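PDB 3C6C: 3-keto-5-aminohexanoate cleavage enzyme from Ralstonia eutropha, which probably catalyses the cleavage of 3-keto-5-aminohexanoate or a related beta-keto acid, using a divalent metal ion held in a TIM-barrel fold. Local coordinates for residues A[62-67]-A[97-102]; A[24-29]-A[264-269]; A[139-144]-A[179-184]. One frame throughout, in Å; residues are numbered along the deposited sequence.

Interaction 1: A[62-67]-A[97-102]; sequences ASVAHI and DIVLNL. With NI (nickel (II) ion), chain B.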
ATOM      1  N   ALA A  62      23.442  18.815 -12.619  1.00 17.99           N
ATOM      2  CA  ALA A  62      23.191  17.397 -12.942  1.00 16.41           C
ATOM      3  C   ALA A  62      24.405  16.522 -12.614  1.00 17.40           C
ATOM      4  O   ALA A  62      25.553  16.908 -12.824  1.00 17.30           O
ATOM      5  CB  ALA A  62      22.749  17.211 -14.394  1.00 18.17           C
ATOM      6  N   SER A  63      24.097  15.335 -12.113  1.00 17.99           N
ATOM      7  CA  SER A  63      25.106  14.345 -11.709  1.00 15.66           C
ATOM      8  C   SER A  63      25.573  13.505 -12.904  1.00 17.87           C
ATOM      9  O   SER A  63      26.734  13.112 -12.996  1.00 17.63           O
ATOM     10  CB  SER A  63      24.554  13.379 -10.648  1.00 17.08           C
ATOM     11  OG  SER A  63      23.702  14.024  -9.702  1.00 16.04           O
ATOM     12  N   VAL A  64      24.604  13.209 -13.757  1.00 16.97           N
ATOM     13  CA  VAL A  64      24.722  12.287 -14.876  1.00 17.15           C
ATOM     14  C   VAL A  64      23.985  12.852 -16.096  1.00 16.46           C
ATOM     15  O   VAL A  64      22.923  13.490 -15.950  1.00 17.33           O
ATOM     16  CB  VAL A  64      24.112  10.865 -14.516  1.00 19.06           C
ATOM     17  CG1 VAL A  64      24.382   9.840 -15.634  1.00 19.05           C
ATOM     18  CG2 VAL A  64      24.644  10.326 -13.148  1.00 15.81           C
ATOM     19  N   ALA A  65      24.539  12.595 -17.277  1.00 16.07           N
ATOM     20  CA  ALA A  65      23.894  12.888 -18.575  1.00 19.35           C
ATOM     21  C   ALA A  65      23.571  11.587 -19.301  1.00 17.91           C
ATOM     22  O   ALA A  65      24.471  10.773 -19.551  1.00 17.98           O
ATOM     23  CB  ALA A  65      24.786  13.777 -19.470  1.00 19.13           C
ATOM     24  N   HIS A  66      22.298  11.424 -19.617  1.00 17.52           N
ATOM     25  CA  HIS A  66      21.815  10.305 -20.437  1.00 19.25           C
ATOM     26  C   HIS A  66      21.689  10.766 -21.884  1.00 17.14           C
ATOM     27  O   HIS A  66      20.984  11.717 -22.215  1.00 16.80           O
ATOM     28  CB  HIS A  66      20.505   9.735 -19.892  1.00 17.97           C
ATOM     29  CG  HIS A  66      19.927   8.636 -20.726  1.00 19.73           C
ATOM     30  ND1 HIS A  66      20.450   7.357 -20.759  1.00 20.93           N
ATOM     31  CD2 HIS A  66      18.908   8.646 -21.620  1.00 17.68           C
ATOM     32  CE1 HIS A  66      19.725   6.612 -21.584  1.00 20.90           C
ATOM     33  NE2 HIS A  66      18.782   7.373 -22.116  1.00 19.97           N
ATOM     34  N   ILE A  67      22.430  10.067 -22.737  1.00 16.84           N
ATOM     35  CA  ILE A  67      22.714  10.481 -24.108  1.00 17.62           C
ATOM     36  C   ILE A  67      22.210   9.497 -25.172  1.00 14.66           C
ATOM     37  O   ILE A  67      22.426   8.277 -25.097  1.00 15.06           O
ATOM     38  CB  ILE A  67      24.259  10.632 -24.273  1.00 19.23           C
ATOM     39  CG1 ILE A  67      24.784  11.786 -23.422  1.00 19.52           C
ATOM     40  CG2 ILE A  67      24.671  10.762 -25.754  1.00 17.74           C
ATOM     41  CD1 ILE A  67      26.289  11.627 -23.119  1.00 18.41           C
ATOM     42  N   ASP A  97      32.892  18.288 -16.035  1.00 20.93           N
ATOM     43  CA  ASP A  97      32.698  16.860 -15.712  1.00 20.42           C
ATOM     44  C   ASP A  97      31.244  16.548 -15.397  1.00 19.54           C
ATOM     45  O   ASP A  97      30.492  17.352 -14.820  1.00 22.50           O
ATOM     46  CB  ASP A  97      33.577  16.449 -14.543  1.00 21.88           C
ATOM     47  CG  ASP A  97      33.427  14.986 -14.171  1.00 25.05           C
ATOM     48  OD1 ASP A  97      33.592  14.097 -15.051  1.00 22.13           O
ATOM     49  OD2 ASP A  97      33.210  14.729 -12.975  1.00 25.41           O
ATOM     50  N   ILE A  98      30.879  15.365 -15.844  1.00 18.45           N
ATOM     51  CA  ILE A  98      29.559  14.743 -15.607  1.00 19.72           C
ATOM     52  C   ILE A  98      29.688  13.242 -15.939  1.00 19.99           C
ATOM     53  O   ILE A  98      30.430  12.862 -16.867  1.00 20.11           O
ATOM     54  CB  ILE A  98      28.436  15.464 -16.431  1.00 17.77           C
ATOM     55  CG1 ILE A  98      27.033  14.984 -15.998  1.00 18.40           C
ATOM     56  CG2 ILE A  98      28.673  15.315 -17.959  1.00 17.95           C
ATOM     57  CD1 ILE A  98      25.901  15.939 -16.388  1.00 17.39           C
ATOM     58  N   VAL A  99      28.990  12.404 -15.182  1.00 18.02           N
ATOM     59  CA  VAL A  99      28.969  10.947 -15.434  1.00 16.65           C
ATOM     60  C   VAL A  99      28.172  10.766 -16.730  1.00 16.56           C
ATOM     61  O   VAL A  99      27.132  11.385 -16.902  1.00 17.86           O
ATOM     62  CB  VAL A  99      28.340  10.135 -14.265  1.00 15.49           C
ATOM     63  CG1 VAL A  99      28.300   8.619 -14.589  1.00 19.02           C
ATOM     64  CG2 VAL A  99      29.099  10.418 -12.957  1.00 16.74           C
ATOM     65  N   LEU A 100      28.712   9.949 -17.631  1.00 19.57           N
ATOM     66  CA  LEU A 100      28.042   9.640 -18.899  1.00 19.94           C
ATOM     67  C   LEU A 100      27.301   8.306 -18.856  1.00 18.93           C
ATOM     68  O   LEU A 100      27.823   7.287 -18.432  1.00 18.80           O
ATOM     69  CB  LEU A 100      29.032   9.626 -20.063  1.00 18.12           C
ATOM     70  CG  LEU A 100      29.876  10.866 -20.282  1.00 20.63           C
ATOM     71  CD1 LEU A 100      30.821  10.689 -21.460  1.00 23.12           C
ATOM     72  CD2 LEU A 100      28.971  12.076 -20.420  1.00 19.55           C
ATOM     73  N   ASN A 101      26.056   8.384 -19.302  1.00 17.30           N
ATOM     74  CA  ASN A 101      25.128   7.238 -19.425  1.00 15.94           C
ATOM     75  C   ASN A 101      24.624   7.191 -20.872  1.00 17.00           C
ATOM     76  O   ASN A 101      23.795   7.998 -21.310  1.00 17.01           O
ATOM     77  CB  ASN A 101      23.994   7.376 -18.386  1.00 15.25           C
ATOM     78  CG  ASN A 101      22.883   6.315 -18.533  1.00 18.21           C
ATOM     79  OD1 ASN A 101      22.857   5.539 -19.479  1.00 20.85           O
ATOM     80  ND2 ASN A 101      21.932   6.316 -17.590  1.00 17.57           N
ATOM     81  N   LEU A 102      25.190   6.278 -21.640  1.00 16.63           N
ATOM     82  CA  LEU A 102      24.788   6.134 -23.036  1.00 17.70           C
ATOM     83  C   LEU A 102      23.645   5.148 -23.171  1.00 17.42           C
ATOM     84  O   LEU A 102      23.626   4.089 -22.552  1.00 18.31           O
ATOM     85  CB  LEU A 102      25.946   5.662 -23.929  1.00 13.95           C
ATOM     86  CG  LEU A 102      27.181   6.559 -24.031  1.00 15.97           C
ATOM     87  CD1 LEU A 102      28.154   5.987 -25.101  1.00 17.51           C
ATOM     88  CD2 LEU A 102      26.846   8.045 -24.203  1.00 21.15           C
TER
HETATM   89 NI    NI B 298      16.905   6.886 -23.274  0.70 21.29          NI
HETATM   90  O   HOH W   1      15.110   6.163 -24.297  1.00 33.59           O
HETATM   91  O   HOH W   2      17.495   4.872 -23.367  1.00 24.14           O
HETATM   92  O   HOH W   3      15.792   5.959 -21.365  1.00 24.33           O
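Asn101 OD1 is gripped by two groups: His66 ND1 gives it a weak hydrogen bond of 3.3 Å across the two strands, and Ser145 OG of the next strand is hydrogen-bonded to it as well. The amide meets the imidazole at the ring edge, close to the ring plane, while its own plane stands 77° from that of the ring. The parallel bridge between the two residues puts both side chains on one face of the sheet; CG anti to the backbone N in each (chi1 177° for His66) then brings the ring edge to the amide. At the other end of the ring, His66 NE2 binds nickel at 2.3 Å; His68, Glu269 and three waters complete the coordination.

The backbones run parallel, their axes 23° apart. Ala65 is the residue of strand 64-67 that bonds to both neighbours of Leu100: its N reaches Val99 O at 2.9 Å and its O accepts from Asn101 N. Ile67 N then donates to Asn101 O. Val64 and Val99, with Val64 CG1 3.7 Å from Asn101 CB, lie on the face of the sheet that carries His66, the inner face of the barrel. The reverse face is apolar: Leu102 CD2 lies 3.7 Å from Ile67 CB, the two side chains side by side and pointing the same way, and Ile98 CD1 reaches Ala65 CB at 3.9 Å. Helices 47-60 and 81-92 pack on this side, as expected of a beta/alpha barrel.

With ND1 as donor, NE2 is the nitrogen that coordinates nickel. The arrangement is consistent with Asn101 being a second-shell residue that biases the ring's rotation and keeps the proton on ND1, although the length of the bond argues for a modest hold.

Interaction 2: A[24-29]-A[264-269]; sequences VILTCA and VRVGLE. With NI (nickel (II) ion), chain B.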
ATOM      1  N   VAL A  24      20.881  13.294  -3.634  1.00 19.50           N
ATOM      2  CA  VAL A  24      20.061  12.688  -4.671  1.00 17.61           C
ATOM      3  C   VAL A  24      20.768  12.766  -6.017  1.00 17.93           C
ATOM      4  O   VAL A  24      21.205  13.837  -6.442  1.00 16.65           O
ATOM      5  CB  VAL A  24      18.701  13.434  -4.777  1.00 16.33           C
ATOM      6  CG1 VAL A  24      17.827  12.878  -5.931  1.00 15.09           C
ATOM      7  CG2 VAL A  24      17.989  13.438  -3.425  1.00 15.88           C
ATOM      8  N   ILE A  25      20.920  11.619  -6.670  1.00 17.24           N
ATOM      9  CA  ILE A  25      21.534  11.581  -8.013  1.00 16.00           C
ATOM     10  C   ILE A  25      20.490  12.065  -9.002  1.00 16.83           C
ATOM     11  O   ILE A  25      19.367  11.570  -9.037  1.00 17.84           O
ATOM     12  CB  ILE A  25      22.053  10.177  -8.423  1.00 16.91           C
ATOM     13  CG1 ILE A  25      23.080   9.691  -7.399  1.00 16.62           C
ATOM     14  CG2 ILE A  25      22.633  10.224  -9.846  1.00 15.80           C
ATOM     15  CD1 ILE A  25      23.554   8.225  -7.565  1.00 16.14           C
ATOM     16  N   LEU A  26      20.890  13.057  -9.786  1.00 15.82           N
ATOM     17  CA  LEU A  26      20.026  13.605 -10.852  1.00 15.94           C
ATOM     18  C   LEU A  26      20.691  13.399 -12.193  1.00 17.12           C
ATOM     19  O   LEU A  26      21.836  13.855 -12.456  1.00 17.24           O
ATOM     20  CB  LEU A  26      19.749  15.087 -10.622  1.00 16.00           C
ATOM     21  CG  LEU A  26      18.744  15.878 -11.548  1.00 17.55           C
ATOM     22  CD1 LEU A  26      18.373  17.225 -10.896  1.00 26.21           C
ATOM     23  CD2 LEU A  26      19.262  16.116 -12.983  1.00 21.15           C
ATOM     24  N   THR A  27      19.945  12.673 -13.019  1.00 15.75           N
ATOM     25  CA  THR A  27      20.287  12.418 -14.421  1.00 16.41           C
ATOM     26  C   THR A  27      19.459  13.326 -15.325  1.00 16.83           C
ATOM     27  O   THR A  27      18.246  13.487 -15.157  1.00 17.71           O
ATOM     28  CB  THR A  27      20.051  10.958 -14.816  1.00 19.37           C
ATOM     29  OG1 THR A  27      20.842  10.129 -13.995  1.00 18.28           O
ATOM     30  CG2 THR A  27      20.404  10.694 -16.316  1.00 21.04           C
ATOM     31  N   CYS A  28      20.153  13.955 -16.254  1.00 16.56           N
ATOM     32  CA  CYS A  28      19.501  14.707 -17.326  1.00 15.01           C
ATOM     33  C   CYS A  28      19.601  13.984 -18.645  1.00 17.99           C
ATOM     34  O   CYS A  28      20.705  13.740 -19.152  1.00 16.79           O
ATOM     35  CB  CYS A  28      20.058  16.103 -17.464  1.00 15.53           C
ATOM     36  SG  CYS A  28      19.088  17.178 -18.544  1.00 19.77           S
ATOM     37  N   ALA A  29      18.426  13.588 -19.122  1.00 16.08           N
ATOM     38  CA  ALA A  29      18.227  12.888 -20.395  1.00 16.39           C
ATOM     39  C   ALA A  29      18.022  13.960 -21.446  1.00 16.11           C
ATOM     40  O   ALA A  29      16.949  14.511 -21.588  1.00 16.36           O
ATOM     41  CB  ALA A  29      17.014  11.936 -20.325  1.00 15.23           C
ATOM     42  N   VAL A 264      16.658  10.517  -9.347  1.00 16.24           N
ATOM     43  CA  VAL A 264      15.745  11.224 -10.238  1.00 15.67           C
ATOM     44  C   VAL A 264      16.312  11.502 -11.614  1.00 16.57           C
ATOM     45  O   VAL A 264      17.503  11.414 -11.847  1.00 15.23           O
ATOM     46  CB  VAL A 264      15.243  12.568  -9.602  1.00 16.00           C
ATOM     47  CG1 VAL A 264      14.716  12.296  -8.167  1.00 17.01           C
ATOM     48  CG2 VAL A 264      16.315  13.642  -9.604  1.00 14.56           C
ATOM     49  N   ARG A 265      15.392  11.858 -12.517  1.00 14.89           N
ATOM     50  CA  ARG A 265      15.717  12.141 -13.906  1.00 16.79           C
ATOM     51  C   ARG A 265      14.744  13.175 -14.466  1.00 17.62           C
ATOM     52  O   ARG A 265      13.529  13.117 -14.236  1.00 17.65           O
ATOM     53  CB  ARG A 265      15.715  10.835 -14.721  1.00 16.64           C
ATOM     54  CG  ARG A 265      15.549  10.991 -16.213  1.00 17.65           C
ATOM     55  CD  ARG A 265      15.862   9.737 -16.966  1.00 18.65           C
ATOM     56  NE  ARG A 265      15.189   9.715 -18.261  1.00 17.11           N
ATOM     57  CZ  ARG A 265      15.472   8.887 -19.246  1.00 15.94           C
ATOM     58  NH1 ARG A 265      16.459   8.011 -19.113  1.00 19.45           N
ATOM     59  NH2 ARG A 265      14.745   8.907 -20.335  1.00 18.47           N
ATOM     60  N   VAL A 266      15.336  14.135 -15.156  1.00 15.48           N
ATOM     61  CA  VAL A 266      14.624  15.079 -15.994  1.00 16.57           C
ATOM     62  C   VAL A 266      15.288  15.190 -17.354  1.00 16.74           C
ATOM     63  O   VAL A 266      16.234  14.464 -17.647  1.00 17.54           O
ATOM     64  CB  VAL A 266      14.478  16.480 -15.302  1.00 19.12           C
ATOM     65  CG1 VAL A 266      13.688  16.345 -13.965  1.00 14.94           C
ATOM     66  CG2 VAL A 266      15.819  17.205 -15.082  1.00 15.90           C
ATOM     67  N   GLY A 267      14.768  16.098 -18.182  1.00 17.43           N
ATOM     68  CA  GLY A 267      15.337  16.320 -19.512  1.00 17.00           C
ATOM     69  C   GLY A 267      14.368  16.331 -20.667  1.00 16.69           C
ATOM     70  O   GLY A 267      13.268  15.827 -20.581  1.00 17.56           O
ATOM     71  N   LEU A 268      14.858  16.871 -21.783  1.00 17.12           N
ATOM     72  CA  LEU A 268      14.060  17.022 -23.001  1.00 16.47           C
ATOM     73  C   LEU A 268      13.702  15.683 -23.663  1.00 17.32           C
ATOM     74  O   LEU A 268      12.798  15.627 -24.497  1.00 17.99           O
ATOM     75  CB  LEU A 268      14.764  17.952 -24.000  1.00 16.12           C
ATOM     76  CG  LEU A 268      14.950  19.400 -23.559  1.00 16.02           C
ATOM     77  CD1 LEU A 268      15.732  20.157 -24.641  1.00 15.16           C
ATOM     78  CD2 LEU A 268      13.595  20.038 -23.287  1.00 17.92           C
ATOM     79  N   GLU A 269      14.428  14.622 -23.292  1.00 17.80           N
ATOM     80  CA  GLU A 269      14.096  13.275 -23.748  1.00 16.39           C
ATOM     81  C   GLU A 269      12.675  12.910 -23.314  1.00 18.75           C
ATOM     82  O   GLU A 269      11.942  12.200 -24.012  1.00 17.98           O
ATOM     83  CB  GLU A 269      15.099  12.231 -23.215  1.00 17.18           C
ATOM     84  CG  GLU A 269      14.680  10.805 -23.500  1.00 16.93           C
ATOM     85  CD  GLU A 269      15.834   9.819 -23.378  1.00 21.47           C
ATOM     86  OE1 GLU A 269      17.010  10.235 -23.348  1.00 20.92           O
ATOM     87  OE2 GLU A 269      15.551   8.616 -23.303  1.00 20.76           O
TER
HETATM   88 NI    NI B 298      16.905   6.886 -23.274  0.70 21.29          NI
HETATM   89  O   HOH W   4      19.301   9.292 -11.818  1.00 14.74           O
HETATM   90  O   HOH W   3      15.792   5.959 -21.365  1.00 24.33           O
HETATM   91  O   HOH W   1      15.110   6.163 -24.297  1.00 33.59           O
HETATM   92  O   HOH W   2      17.495   4.872 -23.367  1.00 24.14           O
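Strands 26-29 and 264-266 run parallel with axes 4.6 Å apart at closest approach and 26° between their directions, and Ala29 N to Val266 O, at 2.8 Å, is the shortest of the hydrogen bonds that join the segments. After the last bridge one more backbone bond, Glu269 N to Ala29 O at 3.0 Å, ties the following turn to the strand end.

Ala29 CB sits over one face of the Arg265 guanidinium, 3.5 Å from NE and offset toward the rim, and it also meets Glu269 OE1 and CB. Arg265 is extended from CG to NE, which brings its head past Ala29 to the metal: NH2 forms a salt bridge of 3.1 Å with Glu269 OE2, weak as a hydrogen bond, NH1 donates to a nickel-bound water, and NE pairs with Asp270. Water 4 joins Thr27 OG1 to Val264 O on the same inner face. On the opposite face Leu26 CG touches Val264 CG2 at 3.8 Å, against helices 250-260 and 282-295.

Gly267 CA approaches Ala29 O to 3.2 Å in a CA-H...O contact, so the two chains stay close here.

Glu269 OE2 binds nickel at 2.2 Å and also faces the arginine, so both positive groups would polarise it. The guanidinium is therefore a second-shell group that probably orients both the carboxylate and a metal-bound water.

Interaction 3: A[139-144]-A[179-184]; sequences CLPEIA and LGIKPE. With EDO (1,2-ethanediol), chain E.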
ATOM      1  N   CYS A 139      33.273   4.134 -26.839  1.00 16.55           N
ATOM      2  CA  CYS A 139      33.122   5.316 -25.986  1.00 17.85           C
ATOM      3  C   CYS A 139      33.431   5.078 -24.515  1.00 18.93           C
ATOM      4  O   CYS A 139      33.803   6.001 -23.803  1.00 19.65           O
ATOM      5  CB  CYS A 139      31.705   5.884 -26.094  1.00 18.50           C
ATOM      6  SG  CYS A 139      31.250   6.524 -27.721  1.00 20.58           S
ATOM      7  N   LEU A 140      33.232   3.838 -24.073  1.00 18.46           N
ATOM      8  CA  LEU A 140      33.490   3.439 -22.688  1.00 18.69           C
ATOM      9  C   LEU A 140      32.914   4.417 -21.645  1.00 19.74           C
ATOM     10  O   LEU A 140      33.633   4.930 -20.793  1.00 18.50           O
ATOM     11  CB  LEU A 140      34.990   3.235 -22.464  1.00 18.97           C
ATOM     12  CG  LEU A 140      35.596   2.047 -23.237  1.00 20.79           C
ATOM     13  CD1 LEU A 140      37.097   1.979 -23.014  1.00 24.93           C
ATOM     14  CD2 LEU A 140      34.897   0.724 -22.839  1.00 20.89           C
ATOM     15  N   PRO A 141      31.586   4.665 -21.687  1.00 16.30           N
ATOM     16  CA  PRO A 141      30.946   5.474 -20.663  1.00 17.84           C
ATOM     17  C   PRO A 141      30.933   4.739 -19.334  1.00 17.88           C
ATOM     18  O   PRO A 141      31.148   3.530 -19.286  1.00 18.06           O
ATOM     19  CB  PRO A 141      29.510   5.596 -21.171  1.00 12.99           C
ATOM     20  CG  PRO A 141      29.292   4.342 -21.911  1.00 14.87           C
ATOM     21  CD  PRO A 141      30.595   4.052 -22.598  1.00 17.86           C
ATOM     22  N   GLU A 142      30.667   5.450 -18.251  1.00 17.33           N
ATOM     23  CA  GLU A 142      30.622   4.790 -16.926  1.00 18.16           C
ATOM     24  C   GLU A 142      29.363   3.949 -16.805  1.00 18.23           C
ATOM     25  O   GLU A 142      29.335   2.917 -16.150  1.00 17.59           O
ATOM     26  CB  GLU A 142      30.720   5.791 -15.763  1.00 18.01           C
ATOM     27  CG  GLU A 142      32.163   6.250 -15.587  1.00 18.90           C
ATOM     28  CD  GLU A 142      32.295   7.490 -14.750  1.00 19.78           C
ATOM     29  OE1 GLU A 142      31.937   8.593 -15.230  1.00 21.24           O
ATOM     30  OE2 GLU A 142      32.823   7.353 -13.622  1.00 22.12           O
ATOM     31  N   ILE A 143      28.334   4.417 -17.477  1.00 18.03           N
ATOM     32  CA  ILE A 143      26.994   3.810 -17.380  1.00 16.72           C
ATOM     33  C   ILE A 143      26.397   3.661 -18.762  1.00 16.43           C
ATOM     34  O   ILE A 143      26.694   4.433 -19.654  1.00 18.71           O
ATOM     35  CB  ILE A 143      26.051   4.672 -16.494  1.00 16.65           C
ATOM     36  CG1 ILE A 143      26.606   4.832 -15.072  1.00 18.95           C
ATOM     37  CG2 ILE A 143      24.633   4.119 -16.477  1.00 15.99           C
ATOM     38  CD1 ILE A 143      25.851   5.860 -14.244  1.00 17.30           C
ATOM     39  N   ALA A 144      25.599   2.623 -18.948  1.00 16.73           N
ATOM     40  CA  ALA A 144      24.740   2.504 -20.156  1.00 15.40           C
ATOM     41  C   ALA A 144      23.394   1.906 -19.791  1.00 18.11           C
ATOM     42  O   ALA A 144      23.289   1.100 -18.870  1.00 19.00           O
ATOM     43  CB  ALA A 144      25.422   1.687 -21.269  1.00 16.25           C
ATOM     44  N   LEU A 179      33.451  -4.862 -20.247  1.00 19.35           N
ATOM     45  CA  LEU A 179      33.845  -3.512 -20.692  1.00 21.93           C
ATOM     46  C   LEU A 179      33.994  -2.548 -19.521  1.00 20.99           C
ATOM     47  O   LEU A 179      34.477  -1.421 -19.670  1.00 21.02           O
ATOM     48  CB  LEU A 179      32.803  -2.923 -21.664  1.00 21.01           C
ATOM     49  CG  LEU A 179      32.774  -3.540 -23.079  1.00 21.64           C
ATOM     50  CD1 LEU A 179      31.515  -3.074 -23.815  1.00 21.42           C
ATOM     51  CD2 LEU A 179      34.060  -3.236 -23.869  1.00 19.90           C
ATOM     52  N   GLY A 180      33.530  -2.985 -18.365  1.00 22.31           N
ATOM     53  CA  GLY A 180      33.593  -2.162 -17.138  1.00 21.03           C
ATOM     54  C   GLY A 180      32.554  -1.057 -17.058  1.00 21.45           C
ATOM     55  O   GLY A 180      32.736  -0.049 -16.382  1.00 22.94           O
ATOM     56  N   ILE A 181      31.449  -1.288 -17.742  1.00 21.21           N
ATOM     57  CA  ILE A 181      30.331  -0.347 -17.806  1.00 18.80           C
ATOM     58  C   ILE A 181      29.199  -0.849 -16.908  1.00 17.92           C
ATOM     59  O   ILE A 181      28.817  -2.026 -16.958  1.00 18.95           O
ATOM     60  CB  ILE A 181      29.829  -0.190 -19.274  1.00 18.49           C
ATOM     61  CG1 ILE A 181      30.957   0.278 -20.213  1.00 18.67           C
ATOM     62  CG2 ILE A 181      28.614   0.708 -19.360  1.00 20.43           C
ATOM     63  CD1 ILE A 181      30.584   0.200 -21.700  1.00 18.33           C
ATOM     64  N   LYS A 182      28.654   0.062 -16.103  1.00 19.46           N
ATOM     65  CA  LYS A 182      27.557  -0.284 -15.186  1.00 20.03           C
ATOM     66  C   LYS A 182      26.223  -0.154 -15.906  1.00 18.84           C
ATOM     67  O   LYS A 182      25.917   0.916 -16.461  1.00 19.05           O
ATOM     68  CB  LYS A 182      27.595   0.572 -13.907  1.00 19.55           C
ATOM     69  CG  LYS A 182      26.565   0.160 -12.871  1.00 25.17           C
ATOM     70  CD  LYS A 182      26.720   0.910 -11.530  1.00 30.02           C
ATOM     71  CE  LYS A 182      27.880   0.464 -10.745  1.00 23.82           C
ATOM     72  NZ  LYS A 182      27.817  -0.987 -10.388  1.00 20.64           N
ATOM     73  N   PRO A 183      25.428  -1.242 -15.951  1.00 19.93           N
ATOM     74  CA  PRO A 183      24.105  -1.042 -16.526  1.00 18.31           C
ATOM     75  C   PRO A 183      23.131  -0.350 -15.593  1.00 18.09           C
ATOM     76  O   PRO A 183      23.113  -0.591 -14.374  1.00 18.84           O
ATOM     77  CB  PRO A 183      23.617  -2.474 -16.784  1.00 20.14           C
ATOM     78  CG  PRO A 183      24.274  -3.290 -15.683  1.00 18.96           C
ATOM     79  CD  PRO A 183      25.625  -2.635 -15.477  1.00 21.51           C
ATOM     80  N   GLU A 184      22.354   0.540 -16.199  1.00 17.01           N
ATOM     81  CA  GLU A 184      21.112   1.056 -15.626  1.00 17.12           C
ATOM     82  C   GLU A 184      19.963   0.219 -16.154  1.00 17.09           C
ATOM     83  O   GLU A 184      19.591   0.268 -17.331  1.00 18.35           O
ATOM     84  CB  GLU A 184      20.918   2.536 -15.949  1.00 17.42           C
ATOM     85  CG  GLU A 184      19.764   3.165 -15.184  1.00 19.17           C
ATOM     86  CD  GLU A 184      19.620   4.630 -15.513  1.00 20.46           C
ATOM     87  OE1 GLU A 184      19.331   4.944 -16.702  1.00 17.58           O
ATOM     88  OE2 GLU A 184      19.777   5.447 -14.577  1.00 21.79           O
TER
HETATM   89  C1  EDO E 301      33.968   3.038 -17.629  1.00 37.36           C
HETATM   90  O1  EDO E 301      34.998   4.024 -17.722  1.00 48.79           O
HETATM   91  C2  EDO E 301      34.082   2.020 -18.752  1.00 43.67           C
HETATM   92  O2  EDO E 301      35.349   1.359 -18.686  1.00 44.93           O
HETATM   93  O   HOH W   5      31.627   1.964 -14.899  1.00 21.35           O
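Ile181, from 179-184, reaches into 139-144 and can be followed outward. Its CB lies 3.9 Å from Pro141 O, and there the side chain divides. The CG1 branch, anti to the carbonyl carbon (chi1 -58°), packs against that same oxygen at 3.4 Å, then ends in CD1, which rests 4.0 Å from Pro141 CD. CG2 goes the other way, anti to the backbone N, and lies over the peptide that joins Ile143 to Ala144, 3.6 Å from Ala144 N, with Ala144 CB also close by. Leu136 of helix 134-139 closes on Ile181 too.

Each segment leaves a helix and enters a strand of the TIM barrel. After helix 166-179, Gly180 leaves helical angles with positive phi in a Schellman motif, and strand 182-187 then pairs in parallel with strand 143-147. Evidence for the register is the ladder in which Lys182 N donates to Glu142 O at 2.9 Å, Ala144 N to Lys182 O at 3.0 Å, and Glu184 N to Ala144 O. Water 5 donates to both Gly180 O and Glu142 O, the acceptor of the first ladder bond, and so bridges the two carbonyls.

At the outer end Leu140 CD2 meets Leu179 CD2, the two side chains crossing at about a right angle. An ethanediol, probably from the crystallisation liquor, donates through O2 to Leu179 O and only weakly through O1 to Leu140 O. Ile143 CG2, on the inner face, stands 4.1 Å from Glu184 CB, and Glu184 OE1 takes a weak hydrogen bond from Asn101 ND2.

Overall arrangement
All three contacts join parallel strands of one barrel sheet, in the order 264-266, 23-29, 64-70, 99-103, 143-147, 182-187. Interactions 1 and 2 have centres 9 Å apart and share the nickel ion, to which they contribute His66 and Glu269. Interaction 3 lies 11 Å from interaction 1 and 17 Å from interaction 2, centre to centre, yet meets interaction 1 through neighbouring strands 99-103 and 143-147. Along the chain, interactions 1 and 3 follow in series, and both are nested inside the long loop closed by interaction 2, which brings the first strand beside strand 264-266, the last of the eight parallel barrel strands. Sequence-distant residues thereby converge on one metal site.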